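Local coordinates for protein putative NADPH:quinone oxidoreductase (Ralstonia eutropha, PDB 3IUP) that binds NADPH and probably uses it to reduce quinones, as a putative NADPH:quinone oxidoreductase of the medium-chain dehydrogenase/reductase family, at residues V155-L169 / W309-R322. Sequence-based numbering, arbitrary orientation.
Sequences VNPLTALGMVETMRL and WLLFPFLQKIGRER. With NDP (NADPH dihydro-nicotinamide-adenine-dinucleotide phosphate), chain C; ACT (acetate ion), chain H; EDO (1,2-ethanediol), chain E; ACT (acetate ion), chain I.
Gly162 brings its bare CA against the CZ end of Phe314, 3.4 Å from Phe314 CZ, where a side chain would collide with the ring, while the CB and CG of Glu165 meet the same ring at its edge. To one side, Trp309 NE1 donates to Thr166 OG1 at 3.1 Å, nearly within the indole plane. That hydroxyl, turned beside its own backbone N (chi1 -59°), hydrogen-bonds to Gly162 O, which also accepts from Thr166 N on the opposite face of its plane. Farther along, Arg322 takes Glu165 side-on in a salt bridge, NH2 on the syn lone pair of OE1 at 2.9 Å, NE on the syn side of OE2 at 2.8 Å but tilted out of the carboxylate plane; the bend of Glu165 at chi2 (88°) brings the carboxylate round to it.

Toward the cofactor, Leu311 CD1 packs on Leu158 CB and Thr159 OG1, and this hydroxyl lies 3.0 Å from nicotinamide C4N. The carboxamide N7N donates to Trp309 O and Leu311 N donates to O7N, so one end of the contact forms part of the NADPH pocket. The helices 155-169 and 311-318 cross at 58°. Helix 183-195 and strand 243-249 pack against helix 155-169, Phe245 and Tyr284 meet Trp309 edge-to-face, and helix 320-332 covers Leu158 and Leu161.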
loop_
_atom_site.group_PDB
_atom_site.type_symbol
_atom_site.label_atom_id
_atom_site.label_comp_id
_atom_site.label_asym_id
_atom_site.label_seq_id
_atom_site.Cartn_x
_atom_site.Cartn_y
_atom_site.Cartn_z
ATOM N N VAL A 155 -20.930 -2.631 13.083
ATOM C CA VAL A 155 -19.506 -2.481 12.882
ATOM C C VAL A 155 -18.884 -3.819 12.397
ATOM O O VAL A 155 -18.285 -3.911 11.314
ATOM C CB VAL A 155 -18.825 -1.959 14.170
ATOM C CG1 VAL A 155 -17.275 -1.997 14.132
ATOM C CG2 VAL A 155 -19.317 -0.465 14.463
ATOM N N ASN A 156 -19.058 -4.862 13.175
ATOM C CA ASN A 156 -18.483 -6.167 12.781
ATOM C C ASN A 156 -19.186 -6.867 11.616
ATOM O O ASN A 156 -18.496 -7.302 10.646
ATOM C CB ASN A 156 -18.212 -7.081 13.989
ATOM C CG ASN A 156 -17.039 -6.586 14.833
ATOM O OD1 ASN A 156 -16.283 -5.688 14.422
ATOM N ND2 ASN A 156 -16.896 -7.151 16.058
ATOM N N PRO A 157 -20.526 -6.936 11.628
ATOM C CA PRO A 157 -21.166 -7.620 10.519
ATOM C C PRO A 157 -20.932 -6.961 9.149
ATOM O O PRO A 157 -20.706 -7.661 8.153
ATOM C CB PRO A 157 -22.651 -7.618 10.917
ATOM C CG PRO A 157 -22.640 -7.642 12.391
ATOM C CD PRO A 157 -21.449 -6.749 12.771
ATOM N N LEU A 158 -21.010 -5.637 9.080
ATOM C CA LEU A 158 -20.877 -4.976 7.799
ATOM C C LEU A 158 -19.430 -4.974 7.364
ATOM O O LEU A 158 -19.169 -4.971 6.173
ATOM C CB LEU A 158 -21.435 -3.563 7.781
ATOM C CG LEU A 158 -22.933 -3.524 7.970
ATOM C CD1 LEU A 158 -23.419 -2.051 8.132
ATOM C CD2 LEU A 158 -23.744 -4.290 6.867
ATOM N N THR A 159 -18.492 -4.942 8.307
ATOM C CA THR A 159 -17.092 -5.018 7.948
ATOM C C THR A 159 -16.807 -6.392 7.386
ATOM O O THR A 159 -16.113 -6.497 6.374
ATOM C CB THR A 159 -16.194 -4.673 9.122
ATOM O OG1 THR A 159 -16.470 -3.321 9.532
ATOM C CG2 THR A 159 -14.706 -4.784 8.795
ATOM N N ALA A 160 -17.321 -7.440 8.018
ATOM C CA ALA A 160 -17.082 -8.800 7.518
ATOM C C ALA A 160 -17.660 -8.941 6.125
ATOM O O ALA A 160 -16.997 -9.441 5.212
ATOM C CB ALA A 160 -17.639 -9.847 8.458
ATOM N N LEU A 161 -18.896 -8.501 5.945
ATOM C CA LEU A 161 -19.470 -8.516 4.609
ATOM C C LEU A 161 -18.684 -7.619 3.659
ATOM O O LEU A 161 -18.518 -7.952 2.468
ATOM C CB LEU A 161 -20.941 -8.085 4.660
ATOM C CG LEU A 161 -21.847 -9.122 5.310
ATOM C CD1 LEU A 161 -23.184 -8.460 5.620
ATOM C CD2 LEU A 161 -22.012 -10.368 4.413
ATOM N N GLY A 162 -18.209 -6.493 4.133
ATOM C CA GLY A 162 -17.439 -5.606 3.304
ATOM C C GLY A 162 -16.113 -6.141 2.827
ATOM O O GLY A 162 -15.636 -5.771 1.761
HETATM N N MSE A 163 -15.508 -7.012 3.621
HETATM C CA MSE A 163 -14.282 -7.722 3.166
HETATM C C MSE A 163 -14.594 -8.580 1.958
HETATM O O MSE A 163 -13.851 -8.565 0.993
HETATM C CB MSE A 163 -13.721 -8.585 4.303
HETATM C CG MSE A 163 -13.256 -7.758 5.376
HETATM SE SE MSE A 163 -12.618 -8.971 6.816
HETATM C CE MSE A 163 -11.970 -7.642 7.869
ATOM N N VAL A 164 -15.677 -9.343 2.024
ATOM C CA VAL A 164 -16.098 -10.157 0.897
ATOM C C VAL A 164 -16.499 -9.299 -0.319
ATOM O O VAL A 164 -16.085 -9.566 -1.463
ATOM C CB VAL A 164 -17.190 -11.137 1.279
ATOM C CG1 VAL A 164 -17.688 -11.887 0.036
ATOM C CG2 VAL A 164 -16.644 -12.097 2.360
ATOM N N GLU A 165 -17.213 -8.223 -0.040
ATOM C CA GLU A 165 -17.566 -7.256 -1.096
ATOM C C GLU A 165 -16.337 -6.639 -1.791
ATOM O O GLU A 165 -16.274 -6.599 -3.010
ATOM C CB GLU A 165 -18.475 -6.174 -0.533
ATOM C CG GLU A 165 -19.152 -5.314 -1.641
ATOM C CD GLU A 165 -20.475 -5.933 -2.112
ATOM O OE1 GLU A 165 -20.810 -7.064 -1.730
ATOM O OE2 GLU A 165 -21.178 -5.259 -2.888
ATOM N N THR A 166 -15.375 -6.167 -1.015
ATOM C CA THR A 166 -14.136 -5.658 -1.512
ATOM C C THR A 166 -13.347 -6.681 -2.313
ATOM O O THR A 166 -12.859 -6.347 -3.350
ATOM C CB THR A 166 -13.227 -5.134 -0.359
ATOM O OG1 THR A 166 -13.906 -4.095 0.372
ATOM C CG2 THR A 166 -11.951 -4.545 -0.885
HETATM N N MSE A 167 -13.225 -7.905 -1.804
HETATM C CA MSE A 167 -12.617 -9.001 -2.540
HETATM C C MSE A 167 -13.178 -9.102 -3.975
HETATM O O MSE A 167 -12.430 -9.114 -4.986
HETATM C CB MSE A 167 -12.911 -10.296 -1.788
HETATM C CG MSE A 167 -12.364 -11.545 -2.399
HETATM SE SE MSE A 167 -13.129 -13.149 -1.554
HETATM C CE MSE A 167 -14.787 -13.159 -2.522
ATOM N N ARG A 168 -14.496 -9.179 -4.049
ATOM C CA ARG A 168 -15.181 -9.245 -5.337
ATOM C C ARG A 168 -15.003 -8.010 -6.201
ATOM O O ARG A 168 -14.733 -8.130 -7.386
ATOM C CB ARG A 168 -16.648 -9.503 -5.115
ATOM C CG ARG A 168 -16.933 -10.924 -4.657
ATOM C CD ARG A 168 -18.297 -11.079 -4.132
ATOM N NE ARG A 168 -18.566 -12.495 -3.896
ATOM C CZ ARG A 168 -19.479 -12.953 -3.055
ATOM N NH1 ARG A 168 -20.269 -12.123 -2.380
ATOM N NH2 ARG A 168 -19.613 -14.257 -2.904
ATOM N N LEU A 169 -15.170 -6.835 -5.616
ATOM C CA LEU A 169 -14.980 -5.585 -6.348
ATOM C C LEU A 169 -13.593 -5.435 -6.934
ATOM O O LEU A 169 -13.432 -4.853 -8.007
ATOM C CB LEU A 169 -15.305 -4.361 -5.489
ATOM C CG LEU A 169 -16.795 -4.162 -5.226
ATOM C CD1 LEU A 169 -17.002 -3.263 -4.028
ATOM C CD2 LEU A 169 -17.500 -3.605 -6.501
ATOM N N TRP A 309 -8.229 0.594 5.390
ATOM C CA TRP A 309 -9.591 0.258 5.009
ATOM C C TRP A 309 -10.506 0.621 6.163
ATOM O O TRP A 309 -10.250 0.241 7.309
ATOM C CB TRP A 309 -9.706 -1.250 4.674
ATOM C CG TRP A 309 -10.971 -1.717 4.064
ATOM C CD1 TRP A 309 -11.161 -2.043 2.763
ATOM C CD2 TRP A 309 -12.237 -1.892 4.709
ATOM N NE1 TRP A 309 -12.419 -2.454 2.558
ATOM C CE2 TRP A 309 -13.122 -2.355 3.738
ATOM C CE3 TRP A 309 -12.688 -1.753 6.020
ATOM C CZ2 TRP A 309 -14.426 -2.695 4.020
ATOM C CZ3 TRP A 309 -13.982 -2.058 6.306
ATOM C CH2 TRP A 309 -14.860 -2.524 5.303
ATOM N N LEU A 310 -11.530 1.401 5.859
ATOM C CA LEU A 310 -12.533 1.791 6.847
ATOM C C LEU A 310 -13.963 1.525 6.406
ATOM O O LEU A 310 -14.338 1.723 5.243
ATOM C CB LEU A 310 -12.379 3.282 7.161
ATOM C CG LEU A 310 -11.391 3.764 8.208
ATOM C CD1 LEU A 310 -11.419 5.319 8.177
ATOM C CD2 LEU A 310 -11.758 3.221 9.586
ATOM N N LEU A 311 -14.811 1.138 7.360
ATOM C CA LEU A 311 -16.170 0.725 7.043
ATOM C C LEU A 311 -16.987 1.844 6.382
ATOM O O LEU A 311 -17.683 1.601 5.381
ATOM C CB LEU A 311 -16.918 0.240 8.316
ATOM C CG LEU A 311 -18.371 -0.229 8.119
ATOM C CD1 LEU A 311 -18.554 -1.410 7.129
ATOM C CD2 LEU A 311 -19.033 -0.569 9.510
ATOM N N PHE A 312 -16.925 3.040 6.944
ATOM C CA PHE A 312 -17.847 4.108 6.477
ATOM C C PHE A 312 -17.537 4.577 5.061
ATOM O O PHE A 312 -18.443 4.650 4.262
ATOM C CB PHE A 312 -17.973 5.247 7.474
ATOM C CG PHE A 312 -18.990 4.969 8.552
ATOM C CD1 PHE A 312 -18.825 3.902 9.417
ATOM C CD2 PHE A 312 -20.126 5.781 8.703
ATOM C CE1 PHE A 312 -19.746 3.627 10.411
ATOM C CE2 PHE A 312 -21.063 5.522 9.716
ATOM C CZ PHE A 312 -20.871 4.439 10.560
ATOM N N PRO A 313 -16.277 4.869 4.751
ATOM C CA PRO A 313 -15.921 5.113 3.342
ATOM C C PRO A 313 -16.343 3.975 2.420
ATOM O O PRO A 313 -16.770 4.223 1.303
ATOM C CB PRO A 313 -14.409 5.269 3.406
ATOM C CG PRO A 313 -14.165 5.787 4.766
ATOM C CD PRO A 313 -15.157 5.142 5.649
ATOM N N PHE A 314 -16.254 2.719 2.876
ATOM C CA PHE A 314 -16.705 1.596 2.077
ATOM C C PHE A 314 -18.213 1.577 1.787
ATOM O O PHE A 314 -18.620 1.389 0.656
ATOM C CB PHE A 314 -16.220 0.253 2.701
ATOM C CG PHE A 314 -16.962 -0.941 2.192
ATOM C CD1 PHE A 314 -16.613 -1.556 1.034
ATOM C CD2 PHE A 314 -18.058 -1.403 2.864
ATOM C CE1 PHE A 314 -17.331 -2.641 0.589
ATOM C CE2 PHE A 314 -18.788 -2.466 2.418
ATOM C CZ PHE A 314 -18.431 -3.078 1.273
ATOM N N LEU A 315 -19.043 1.777 2.815
ATOM C CA LEU A 315 -20.500 1.815 2.637
ATOM C C LEU A 315 -20.905 2.962 1.668
ATOM O O LEU A 315 -21.840 2.796 0.879
ATOM C CB LEU A 315 -21.210 1.994 3.975
ATOM C CG LEU A 315 -21.015 0.848 4.959
ATOM C CD1 LEU A 315 -21.591 1.192 6.339
ATOM C CD2 LEU A 315 -21.588 -0.375 4.401
ATOM N N GLN A 316 -20.190 4.065 1.766
ATOM C CA GLN A 316 -20.406 5.237 0.932
ATOM C C GLN A 316 -20.030 4.873 -0.511
ATOM O O GLN A 316 -20.721 5.262 -1.451
ATOM C CB GLN A 316 -19.582 6.424 1.445
ATOM N N LYS A 317 -18.975 4.085 -0.688
ATOM C CA LYS A 317 -18.558 3.662 -2.011
ATOM C C LYS A 317 -19.546 2.732 -2.678
ATOM O O LYS A 317 -19.812 2.897 -3.865
ATOM C CB LYS A 317 -17.197 2.981 -1.947
ATOM C CG LYS A 317 -16.300 3.293 -3.113
ATOM C CD LYS A 317 -14.829 3.077 -2.766
ATOM C CE LYS A 317 -14.375 1.663 -3.028
ATOM N NZ LYS A 317 -12.896 1.672 -3.259
ATOM N N ILE A 318 -20.118 1.781 -1.948
ATOM C CA ILE A 318 -21.033 0.814 -2.558
ATOM C C ILE A 318 -22.460 1.362 -2.801
ATOM O O ILE A 318 -23.224 0.770 -3.563
ATOM C CB ILE A 318 -21.102 -0.537 -1.771
ATOM C CG1 ILE A 318 -21.693 -0.385 -0.348
ATOM C CG2 ILE A 318 -19.691 -1.168 -1.740
ATOM C CD1 ILE A 318 -21.981 -1.733 0.339
ATOM N N GLY A 319 -22.794 2.435 -2.103
ATOM C CA GLY A 319 -24.148 3.037 -2.160
ATOM C C GLY A 319 -25.172 2.477 -1.189
ATOM O O GLY A 319 -25.036 1.370 -0.663
ATOM N N ARG A 320 -26.268 3.233 -1.024
ATOM C CA ARG A 320 -27.229 2.996 0.021
ATOM C C ARG A 320 -28.011 1.761 -0.263
ATOM O O ARG A 320 -28.389 1.030 0.654
ATOM C CB ARG A 320 -28.202 4.188 0.093
ATOM C CG ARG A 320 -27.529 5.549 0.262
ATOM C CD ARG A 320 -27.374 5.931 1.719
ATOM N NE ARG A 320 -28.675 6.056 2.383
ATOM C CZ ARG A 320 -29.528 7.070 2.233
ATOM N NH1 ARG A 320 -29.243 8.089 1.439
ATOM N NH2 ARG A 320 -30.688 7.058 2.881
ATOM N N GLU A 321 -28.309 1.530 -1.536
ATOM C CA GLU A 321 -29.091 0.363 -1.918
ATOM C C GLU A 321 -28.319 -0.924 -1.555
ATOM O O GLU A 321 -28.891 -1.877 -1.001
ATOM C CB GLU A 321 -29.422 0.396 -3.418
ATOM C CG GLU A 321 -30.223 -0.831 -3.998
ATOM N N ARG A 322 -27.057 -0.975 -1.946
ATOM C CA ARG A 322 -26.254 -2.182 -1.722
ATOM C C ARG A 322 -25.942 -2.309 -0.211
ATOM O O ARG A 322 -26.052 -3.396 0.345
ATOM C CB ARG A 322 -24.994 -2.182 -2.612
ATOM C CG ARG A 322 -24.117 -3.405 -2.473
ATOM C CD ARG A 322 -24.853 -4.670 -2.824
ATOM N NE ARG A 322 -23.957 -5.799 -2.716
ATOM C CZ ARG A 322 -24.342 -7.059 -2.704
ATOM N NH1 ARG A 322 -25.616 -7.399 -2.878
ATOM N NH2 ARG A 322 -23.437 -7.997 -2.556
HETATM P PA NDP C . -12.253 -8.778 19.357
HETATM O O1A NDP C . -13.403 -9.657 19.336
HETATM O O2A NDP C . -11.980 -7.973 20.568
HETATM O O5B NDP C . -10.966 -9.778 19.065
HETATM C C5B NDP C . -9.687 -9.149 18.935
HETATM C C4B NDP C . -8.697 -10.177 18.479
HETATM O O4B NDP C . -7.486 -9.492 18.336
HETATM C C3B NDP C . -8.496 -11.316 19.492
HETATM O O3B NDP C . -8.526 -12.612 18.933
HETATM C C2B NDP C . -7.071 -11.062 20.032
HETATM O O2B NDP C . -6.336 -12.249 20.331
HETATM C C1B NDP C . -6.444 -10.326 18.856
HETATM N N9A NDP C . -5.335 -9.445 19.243
HETATM C C8A NDP C . -5.389 -8.491 20.238
HETATM N N7A NDP C . -4.224 -7.820 20.255
HETATM C C5A NDP C . -3.408 -8.323 19.259
HETATM C C6A NDP C . -2.103 -8.035 18.811
HETATM N N6A NDP C . -1.294 -7.141 19.408
HETATM N N1A NDP C . -1.585 -8.752 17.753
HETATM C C2A NDP C . -2.289 -9.750 17.155
HETATM N N3A NDP C . -3.564 -10.028 17.594
HETATM C C4A NDP C . -4.112 -9.336 18.621
HETATM O O3 NDP C . -12.194 -7.702 18.152
HETATM P PN NDP C . -13.330 -7.386 17.129
HETATM O O1N NDP C . -13.838 -8.543 16.434
HETATM O O2N NDP C . -14.366 -6.467 17.712
HETATM O O5D NDP C . -12.480 -6.498 16.058
HETATM C C5D NDP C . -11.537 -7.157 15.198
HETATM C C4D NDP C . -10.680 -6.115 14.487
HETATM O O4D NDP C . -11.497 -5.551 13.439
HETATM C C3D NDP C . -10.163 -4.951 15.356
HETATM O O3D NDP C . -8.849 -4.578 14.990
HETATM C C2D NDP C . -11.121 -3.834 14.975
HETATM O O2D NDP C . -10.649 -2.515 15.201
HETATM C C1D NDP C . -11.277 -4.142 13.484
HETATM N N1N NDP C . -12.411 -3.433 12.848
HETATM C C2N NDP C . -12.086 -2.484 11.936
HETATM C C3N NDP C . -13.050 -1.750 11.296
HETATM C C7N NDP C . -12.674 -0.792 10.183
HETATM O O7N NDP C . -13.703 -0.001 9.679
HETATM N N7N NDP C . -11.436 -0.647 9.691
HETATM C C4N NDP C . -14.465 -2.173 11.382
HETATM C C5N NDP C . -14.722 -3.251 12.406
HETATM C C6N NDP C . -13.674 -3.848 13.096
HETATM P P2B NDP C . -5.542 -12.420 21.759
HETATM O O1X NDP C . -6.479 -13.204 22.689
HETATM O O2X NDP C . -5.154 -11.083 22.383
HETATM O O3X NDP C . -4.293 -13.231 21.381
HETATM C C ACT H . -21.166 -9.779 -0.201
HETATM O O ACT H . -22.223 -10.516 -0.153
HETATM O OXT ACT H . -20.382 -9.827 -1.216
HETATM C CH3 ACT H . -20.863 -8.820 0.899
HETATM C C1 EDO E . -12.886 1.403 1.954
HETATM O O1 EDO E . -13.152 2.092 0.715
HETATM C C2 EDO E . -11.458 1.716 2.348
HETATM O O2 EDO E . -11.392 2.734 3.359
HETATM C C ACT I . -22.941 -14.432 -1.460
HETATM O O ACT I . -21.877 -14.103 -0.864
HETATM O OXT ACT I . -22.791 -15.138 -2.493
HETATM C CH3 ACT I . -24.302 -14.013 -0.976
#